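Receptor-like protein kinase ANXUR1 (Arabidopsis thaliana, PDB 6FIG) probably acts as a cell-surface receptor kinase in plant reproduction, phosphorylating serine or threonine and presenting an ectodomain of tandem malectin-like domains. Local coordinates at residues A[182-187]-A[371-376]; A[35-40]-A[83-88]. All blocks are in the same frame, centred on the assembly; numbering follows the deposited sequence. Where two conformers were deposited one is given.

Contact 1 of 2, residues A[182-187]-A[371-376]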
ATOM      1  N   THR A 182      16.051 -10.435 -17.038  1.00 27.25           N
ATOM      2  CA  THR A 182      15.247  -9.774 -18.070  1.00 28.26           C
ATOM      3  C   THR A 182      14.224 -10.737 -18.684  1.00 27.03           C
ATOM      4  O   THR A 182      13.725 -10.495 -19.793  1.00 28.20           O
ATOM      5  CB  THR A 182      16.122  -9.149 -19.173  1.00 31.42           C
ATOM      6  OG1 THR A 182      17.001 -10.148 -19.687  1.00 33.61           O
ATOM      7  CG2 THR A 182      16.942  -7.963 -18.628  1.00 32.84           C
ATOM      8  N   ALA A 183      13.882 -11.786 -17.955  1.00 25.10           N
ATOM      9  CA  ALA A 183      12.897 -12.749 -18.409  1.00 24.17           C
ATOM     10  C   ALA A 183      11.488 -12.266 -18.085  1.00 23.70           C
ATOM     11  O   ALA A 183      11.289 -11.492 -17.140  1.00 22.87           O
ATOM     12  CB  ALA A 183      13.145 -14.098 -17.776  1.00 24.32           C
ATOM     13  N   ASN A 184      10.535 -12.741 -18.871  1.00 22.16           N
ATOM     14  CA  ASN A 184       9.121 -12.665 -18.529  1.00 21.97           C
ATOM     15  C   ASN A 184       8.755 -13.980 -17.901  1.00 21.65           C
ATOM     16  O   ASN A 184       9.150 -15.037 -18.427  1.00 22.96           O
ATOM     17  CB  ASN A 184       8.288 -12.400 -19.778  1.00 22.08           C
ATOM     18  CG  ASN A 184       8.661 -11.095 -20.428  1.00 22.94           C
ATOM     19  OD1 ASN A 184       8.445 -10.013 -19.841  1.00 22.51           O
ATOM     20  ND2 ASN A 184       9.258 -11.165 -21.621  1.00 24.36           N
ATOM     21  N   LEU A 185       8.072 -13.939 -16.757  1.00 21.71           N
ATOM     22  CA  LEU A 185       7.812 -15.135 -15.978  1.00 21.71           C
ATOM     23  C   LEU A 185       6.336 -15.256 -15.721  1.00 21.75           C
ATOM     24  O   LEU A 185       5.635 -14.238 -15.622  1.00 22.38           O
ATOM     25  CB  LEU A 185       8.530 -15.078 -14.624  1.00 22.71           C
ATOM     26  CG  LEU A 185      10.029 -14.796 -14.594  1.00 25.24           C
ATOM     27  CD1 LEU A 185      10.472 -14.524 -13.150  1.00 27.64           C
ATOM     28  CD2 LEU A 185      10.789 -15.971 -15.131  1.00 26.84           C
ATOM     29  N   GLN A 186       5.856 -16.476 -15.622  1.00 20.05           N
ATOM     30  CA  GLN A 186       4.525 -16.760 -15.079  1.00 20.03           C
ATOM     31  C   GLN A 186       4.694 -17.394 -13.707  1.00 20.00           C
ATOM     32  O   GLN A 186       5.434 -18.373 -13.556  1.00 20.33           O
ATOM     33  CB  GLN A 186       3.744 -17.688 -15.990  1.00 20.83           C
ATOM     34  CG  GLN A 186       2.363 -18.056 -15.465  1.00 20.73           C
ATOM     35  CD  GLN A 186       1.573 -18.958 -16.372  1.00 22.27           C
ATOM     36  OE1 GLN A 186       2.020 -19.352 -17.465  1.00 22.35           O
ATOM     37  NE2 GLN A 186       0.374 -19.311 -15.919  1.00 23.62           N
ATOM     38  N   SER A 187       3.951 -16.881 -12.733  1.00 19.86           N
ATOM     39  CA  SER A 187       3.894 -17.470 -11.396  1.00 20.61           C
ATOM     40  C   SER A 187       3.030 -18.693 -11.430  1.00 20.97           C
ATOM     41  O   SER A 187       1.848 -18.609 -11.712  1.00 22.20           O
ATOM     42  CB  SER A 187       3.320 -16.469 -10.393  1.00 20.87           C
ATOM     43  OG  SER A 187       4.106 -15.305 -10.385  1.00 22.18           O
ATOM     44  N   LYS A 371       7.521 -20.069 -14.422  1.00 19.56           N
ATOM     45  CA  LYS A 371       7.812 -20.427 -15.816  1.00 20.69           C
ATOM     46  C   LYS A 371       8.556 -19.308 -16.495  1.00 21.11           C
ATOM     47  O   LYS A 371       8.096 -18.179 -16.441  1.00 20.97           O
ATOM     48  CB  LYS A 371       6.499 -20.648 -16.552  1.00 21.13           C
ATOM     49  CG  LYS A 371       6.617 -21.096 -17.988  1.00 21.94           C
ATOM     50  CD  LYS A 371       5.282 -20.948 -18.706  1.00 22.69           C
ATOM     51  CE  LYS A 371       4.269 -21.976 -18.255  1.00 23.20           C
ATOM     52  NZ  LYS A 371       2.946 -21.653 -18.827  1.00 24.38           N
ATOM     53  N   MET A 372       9.653 -19.604 -17.164  1.00 21.50           N
ATOM     54  CA  MET A 372      10.360 -18.616 -17.965  1.00 22.70           C
ATOM     55  C   MET A 372       9.798 -18.606 -19.377  1.00 23.70           C
ATOM     56  O   MET A 372       9.430 -19.658 -19.916  1.00 24.51           O
ATOM     57  CB  MET A 372      11.846 -18.958 -18.043  1.00 23.91           C
ATOM     58  CG  MET A 372      12.522 -19.021 -16.699  1.00 24.42           C
ATOM     59  SD  MET A 372      14.301 -19.226 -16.849  1.00 26.30           S
ATOM     60  CE  MET A 372      14.780 -17.632 -17.510  1.00 27.82           C
ATOM     61  N   ASP A 373       9.760 -17.429 -20.001  1.00 23.72           N
ATOM     62  CA  ASP A 373       9.307 -17.347 -21.381  1.00 25.48           C
ATOM     63  C   ASP A 373      10.303 -17.977 -22.362  1.00 26.90           C
ATOM     64  O   ASP A 373      11.519 -17.953 -22.148  1.00 26.36           O
ATOM     65  CB  ASP A 373       8.885 -15.917 -21.807  1.00 26.16           C
ATOM     66  CG  ASP A 373      10.027 -14.870 -21.798  1.00 28.05           C
ATOM     67  OD1 ASP A 373      10.934 -14.888 -20.927  1.00 29.74           O
ATOM     68  OD2 ASP A 373       9.944 -13.944 -22.655  1.00 31.04           O
ATOM     69  N   THR A 374       9.747 -18.569 -23.418  1.00 27.99           N
ATOM     70  CA  THR A 374      10.487 -19.096 -24.567  1.00 30.26           C
ATOM     71  C   THR A 374       9.835 -18.502 -25.812  1.00 30.93           C
ATOM     72  O   THR A 374       8.625 -18.611 -25.966  1.00 30.23           O
ATOM     73  CB  THR A 374      10.390 -20.630 -24.650  1.00 31.80           C
ATOM     74  OG1 THR A 374      11.190 -21.207 -23.615  1.00 32.40           O
ATOM     75  CG2 THR A 374      10.902 -21.161 -25.998  1.00 34.30           C
ATOM     76  N   MET A 375      10.636 -17.897 -26.682  1.00 33.35           N
ATOM     77  CA  MET A 375      10.143 -17.276 -27.930  1.00 34.89           C
ATOM     78  C   MET A 375       9.027 -16.239 -27.633  1.00 34.49           C
ATOM     79  O   MET A 375       8.018 -16.181 -28.333  1.00 34.56           O
ATOM     80  CB  MET A 375       9.684 -18.357 -28.938  1.00 36.92           C
ATOM     81  CG  MET A 375      10.790 -19.283 -29.471  1.00 38.89           C
ATOM     82  SD  MET A 375      12.106 -18.484 -30.430  1.00 43.14           S
ATOM     83  CE  MET A 375      11.201 -17.596 -31.688  1.00 43.58           C
ATOM     84  N   LYS A 376       9.234 -15.460 -26.569  1.00 34.30           N
ATOM     85  CA  LYS A 376       8.271 -14.449 -26.071  1.00 34.08           C
ATOM     86  C   LYS A 376       6.893 -15.021 -25.788  1.00 31.96           C
ATOM     87  O   LYS A 376       5.868 -14.330 -25.929  1.00 33.24           O
ATOM     88  CB  LYS A 376       8.144 -13.300 -27.084  1.00 37.53           C
ATOM     89  CG  LYS A 376       9.428 -12.535 -27.329  1.00 41.22           C
ATOM     90  CD  LYS A 376       9.852 -11.804 -26.066  1.00 42.49           C
ATOM     91  CE  LYS A 376      10.800 -10.653 -26.381  1.00 45.92           C
ATOM     92  NZ  LYS A 376      11.537 -10.318 -25.127  1.00 46.30           N
TER
HETATM   93  O   HOH W   1       9.923  -8.721 -22.831  1.00 41.68           O
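N184 and D373 bind each other through backbone and side chain alike, at the point where the antiparallel pairing of strands 185-192 and 363-372 gives way to loops. The carboxylate of D373 is shared out: OD1 takes the N184 backbone N at 3.0 Å, while OD2 takes N184 ND2 at 3.0 Å in an almost straight bond (170°). Both donors arrive from above the carboxylate plane, and that plane stands 76° from the amide. With CG between its own backbone N and carbonyl carbon (chi1 64°), D373 turns its carboxylate toward N184. In return, D373 N donates to N184 O at 2.9 Å. The other end of the N184 amide is satisfied by A129 N, and a water joins ND2 to K376 NZ.

Beyond this loop pairing, Q186 and K371 form a hydrogen-bonded pair, with Q186 N to K371 O at 2.9 Å and K371 N to Q186 O at 2.8 Å. Their side chains run alongside each other until K371 NZ reaches Q186 OE1 at 2.8 Å. The same ammonium group forms a salt bridge with D275 and a hydrogen bond to L378 O, so Q186 OE1 is one of several partners.

L185 and M372, a non-hydrogen-bonded pair, carry the apolar face: L185 CD2 lies 3.8 Å from M372 CG, and M372 CE ends 3.9 Å from A183 CB.

L185 also bonds through its backbone to S127 on strand 122-128, and M372 to T279 on strand 278-287. The order is therefore 122-128, 185-192, 363-372, 278-287, neighbours antiparallel, a run of strands that probably bridges the two malectin-like domains.

Contact 2 of 2, residues A[35-40]-A[83-88]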
ATOM      1  N   ILE A  35     -19.154  -5.141 -24.024  1.00 37.66           N
ATOM      2  CA  ILE A  35     -20.200  -4.801 -23.070  1.00 38.31           C
ATOM      3  C   ILE A  35     -19.875  -5.369 -21.698  1.00 37.01           C
ATOM      4  O   ILE A  35     -19.086  -6.329 -21.573  1.00 34.32           O
ATOM      5  CB  ILE A  35     -21.594  -5.306 -23.493  1.00 40.72           C
ATOM      6  CG1 ILE A  35     -21.590  -6.833 -23.690  1.00 41.13           C
ATOM      7  CG2 ILE A  35     -22.069  -4.532 -24.722  1.00 41.17           C
ATOM      8  CD1 ILE A  35     -22.971  -7.399 -23.947  1.00 44.02           C
ATOM      9  N   HIS A  36     -20.476  -4.746 -20.684  1.00 37.15           N
ATOM     10  CA  HIS A  36     -20.460  -5.235 -19.299  0.59 37.27           C
ATOM     11  C   HIS A  36     -21.362  -6.450 -19.211  1.00 37.97           C
ATOM     12  O   HIS A  36     -22.393  -6.511 -19.906  1.00 38.32           O
ATOM     13  CB  HIS A  36     -21.039  -4.185 -18.338  0.59 38.71           C
ATOM     14  CG  HIS A  36     -20.217  -2.941 -18.207  0.59 38.72           C
ATOM     15  ND1 HIS A  36     -20.460  -1.997 -17.231  0.59 39.79           N
ATOM     16  CD2 HIS A  36     -19.166  -2.479 -18.922  0.59 37.84           C
ATOM     17  CE1 HIS A  36     -19.597  -1.005 -17.354  0.59 39.58           C
ATOM     18  NE2 HIS A  36     -18.802  -1.272 -18.373  0.59 38.52           N
ATOM     19  N   ALA A  37     -21.020  -7.395 -18.351  1.00 37.04           N
ATOM     20  CA  ALA A  37     -21.885  -8.528 -18.070  1.00 39.42           C
ATOM     21  C   ALA A  37     -21.749  -8.937 -16.623  1.00 39.53           C
ATOM     22  O   ALA A  37     -20.678  -8.828 -16.039  1.00 38.43           O
ATOM     23  CB  ALA A  37     -21.562  -9.700 -18.982  1.00 39.49           C
ATOM     24  N   THR A  38     -22.846  -9.414 -16.048  1.00 42.04           N
ATOM     25  CA  THR A  38     -22.833  -9.956 -14.702  1.00 43.28           C
ATOM     26  C   THR A  38     -23.084 -11.454 -14.783  1.00 43.78           C
ATOM     27  O   THR A  38     -23.978 -11.906 -15.525  1.00 44.74           O
ATOM     28  CB  THR A  38     -23.888  -9.267 -13.820  1.00 46.52           C
ATOM     29  OG1 THR A  38     -23.748  -7.844 -13.957  1.00 47.90           O
ATOM     30  CG2 THR A  38     -23.708  -9.655 -12.346  1.00 47.42           C
ATOM     31  N   ALA A  39     -22.307 -12.218 -14.017  1.00 43.48           N
ATOM     32  CA  ALA A  39     -22.445 -13.673 -13.982  1.00 45.16           C
ATOM     33  C   ALA A  39     -23.818 -14.064 -13.435  1.00 48.54           C
ATOM     34  O   ALA A  39     -24.321 -13.410 -12.525  1.00 49.35           O
ATOM     35  CB  ALA A  39     -21.371 -14.297 -13.125  1.00 43.72           C
ATOM     36  N   THR A  40     -24.403 -15.123 -13.994  1.00 51.51           N
ATOM     37  CA  THR A  40     -25.730 -15.609 -13.567  1.00 55.31           C
ATOM     38  C   THR A  40     -25.722 -16.310 -12.200  1.00 56.30           C
ATOM     39  O   THR A  40     -26.766 -16.402 -11.550  1.00 58.57           O
ATOM     40  CB  THR A  40     -26.337 -16.608 -14.587  1.00 56.91           C
ATOM     41  OG1 THR A  40     -25.391 -17.658 -14.849  1.00 57.39           O
ATOM     42  CG2 THR A  40     -26.689 -15.908 -15.883  1.00 57.18           C
ATOM     43  N   SER A  83     -18.551 -18.463 -16.408  1.00 39.50           N
ATOM     44  CA  SER A  83     -19.986 -18.547 -16.102  1.00 41.49           C
ATOM     45  C   SER A  83     -20.749 -18.141 -17.357  1.00 42.48           C
ATOM     46  O   SER A  83     -20.141 -17.850 -18.389  1.00 40.74           O
ATOM     47  CB  SER A  83     -20.351 -17.605 -14.949  1.00 41.80           C
ATOM     48  OG  SER A  83     -21.702 -17.768 -14.546  1.00 44.86           O
ATOM     49  N   THR A  84     -22.070 -18.117 -17.274  1.00 44.83           N
ATOM     50  CA  THR A  84     -22.875 -17.660 -18.402  1.00 46.14           C
ATOM     51  C   THR A  84     -22.963 -16.140 -18.332  1.00 45.15           C
ATOM     52  O   THR A  84     -23.446 -15.580 -17.348  1.00 46.61           O
ATOM     53  CB  THR A  84     -24.264 -18.315 -18.418  1.00 49.17           C
ATOM     54  OG1 THR A  84     -24.097 -19.736 -18.476  1.00 51.00           O
ATOM     55  CG2 THR A  84     -25.078 -17.866 -19.639  1.00 50.45           C
ATOM     56  N   TYR A  85     -22.451 -15.486 -19.372  1.00 43.57           N
ATOM     57  CA  TYR A  85     -22.507 -14.038 -19.516  1.00 42.18           C
ATOM     58  C   TYR A  85     -23.310 -13.732 -20.773  1.00 43.92           C
ATOM     59  O   TYR A  85     -23.008 -14.291 -21.835  1.00 43.50           O
ATOM     60  CB  TYR A  85     -21.111 -13.491 -19.679  1.00 39.73           C
ATOM     61  CG  TYR A  85     -20.237 -13.690 -18.461  1.00 37.69           C
ATOM     62  CD1 TYR A  85     -20.439 -12.928 -17.307  1.00 37.55           C
ATOM     63  CD2 TYR A  85     -19.198 -14.601 -18.474  1.00 36.66           C
ATOM     64  CE1 TYR A  85     -19.642 -13.087 -16.195  1.00 36.28           C
ATOM     65  CE2 TYR A  85     -18.378 -14.770 -17.361  1.00 35.05           C
ATOM     66  CZ  TYR A  85     -18.605 -14.009 -16.227  1.00 35.33           C
ATOM     67  OH  TYR A  85     -17.774 -14.168 -15.130  1.00 33.44           O
ATOM     68  N   THR A  86     -24.310 -12.858 -20.633  1.00 45.18           N
ATOM     69  CA  THR A  86     -25.155 -12.374 -21.751  1.00 47.16           C
ATOM     70  C   THR A  86     -25.655 -13.499 -22.671  1.00 48.60           C
ATOM     71  O   THR A  86     -25.678 -13.359 -23.899  1.00 49.11           O
ATOM     72  CB  THR A  86     -24.425 -11.258 -22.537  1.00 46.64           C
ATOM     73  OG1 THR A  86     -23.179 -11.741 -23.068  1.00 47.29           O
ATOM     74  CG2 THR A  86     -24.105 -10.098 -21.596  1.00 46.20           C
ATOM     75  N   GLY A  87     -26.060 -14.612 -22.058  1.00 49.11           N
ATOM     76  CA  GLY A  87     -26.556 -15.782 -22.785  1.00 49.94           C
ATOM     77  C   GLY A  87     -25.536 -16.610 -23.558  1.00 48.47           C
ATOM     78  O   GLY A  87     -25.916 -17.574 -24.220  1.00 49.72           O
ATOM     79  N   LEU A  88     -24.247 -16.268 -23.478  1.00 46.44           N
ATOM     80  CA  LEU A  88     -23.229 -16.986 -24.244  1.00 46.17           C
ATOM     81  C   LEU A  88     -22.844 -18.277 -23.526  1.00 47.08           C
ATOM     82  O   LEU A  88     -22.928 -18.351 -22.314  1.00 47.72           O
ATOM     83  CB  LEU A  88     -21.988 -16.118 -24.467  1.00 44.15           C
ATOM     84  CG  LEU A  88     -22.163 -14.847 -25.297  1.00 44.07           C
ATOM     85  CD1 LEU A  88     -20.893 -14.016 -25.261  1.00 42.63           C
ATOM     86  CD2 LEU A  88     -22.546 -15.193 -26.735  1.00 45.40           C
TER
HETATM   87  O   HOH W   2     -25.093 -11.953 -18.078  1.00 43.59           O
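Y85 and the two alanines A37 and A39 make the close-packed half of this contact, which illustrates how a loop can dock on a strand without a single direct hydrogen bond between them. The ring meets A37 and A39 obliquely: CD1 lies 3.8 Å from A37 CB, and CE1 lies 3.7 Å from A39 CB. The backbone joins in as well, for A39 N comes within 3.5 Å of Y85 CE1. The small side chains of A37 and A39 probably allow the ring this near the main chain. With CG anti to its own carbonyl carbon (chi1 -65°), Y85 runs inward past A39, and its hydroxyl is held by Y81 O and N154 ND2. N154 is one of the residues at a calcium site, so the buried tyrosine sits in the second shell of that metal.

The strand docked against is 35-38, which pairs antiparallel with 54-58 in the N-terminal malectin-like domain; the loop turns away from it through a type I' beta turn from Y85 to L88. The two central residues, T86 and G87, both have positive phi, and L88 N closes the turn on Y85 O.

Toward the surface the contacts are as close but fewer, and most of the residues are exposed. T86 CG2 still touches A37 CB at 3.7 Å, but it meets I35 CD1 tip to tip at 3.8 Å on the surface. At the opposite end of the strand segment, T40 OG1 and S83 OG lie 3.7 Å apart, without a hydrogen bond between them. Between these ends a water links the two backbones, donating to T38 O at 2.8 Å and accepting from T86 N at 2.8 Å.

In the fold
Read from the N terminus, the two contacts illustrate closure at two scales. Contact 2 comes first: the chain leaves strand 35-38, runs through strands 54-58, 62-67 and 73-80, and returns after 42 residues to pack the loop at 83-88 against its start. It then completes the rest of the first half before contact 1 opens at 182-187. That contact closes a far longer excursion of 183 residues, including the second calcium site, when strand 363-372 comes home. The loops lie in series, neither nested nor crossed. Their centres are 32 Å apart: contact 2 packs a peripheral loop on its strand, while contact 1 lies nearer the chain's centre, probably where the two halves meet.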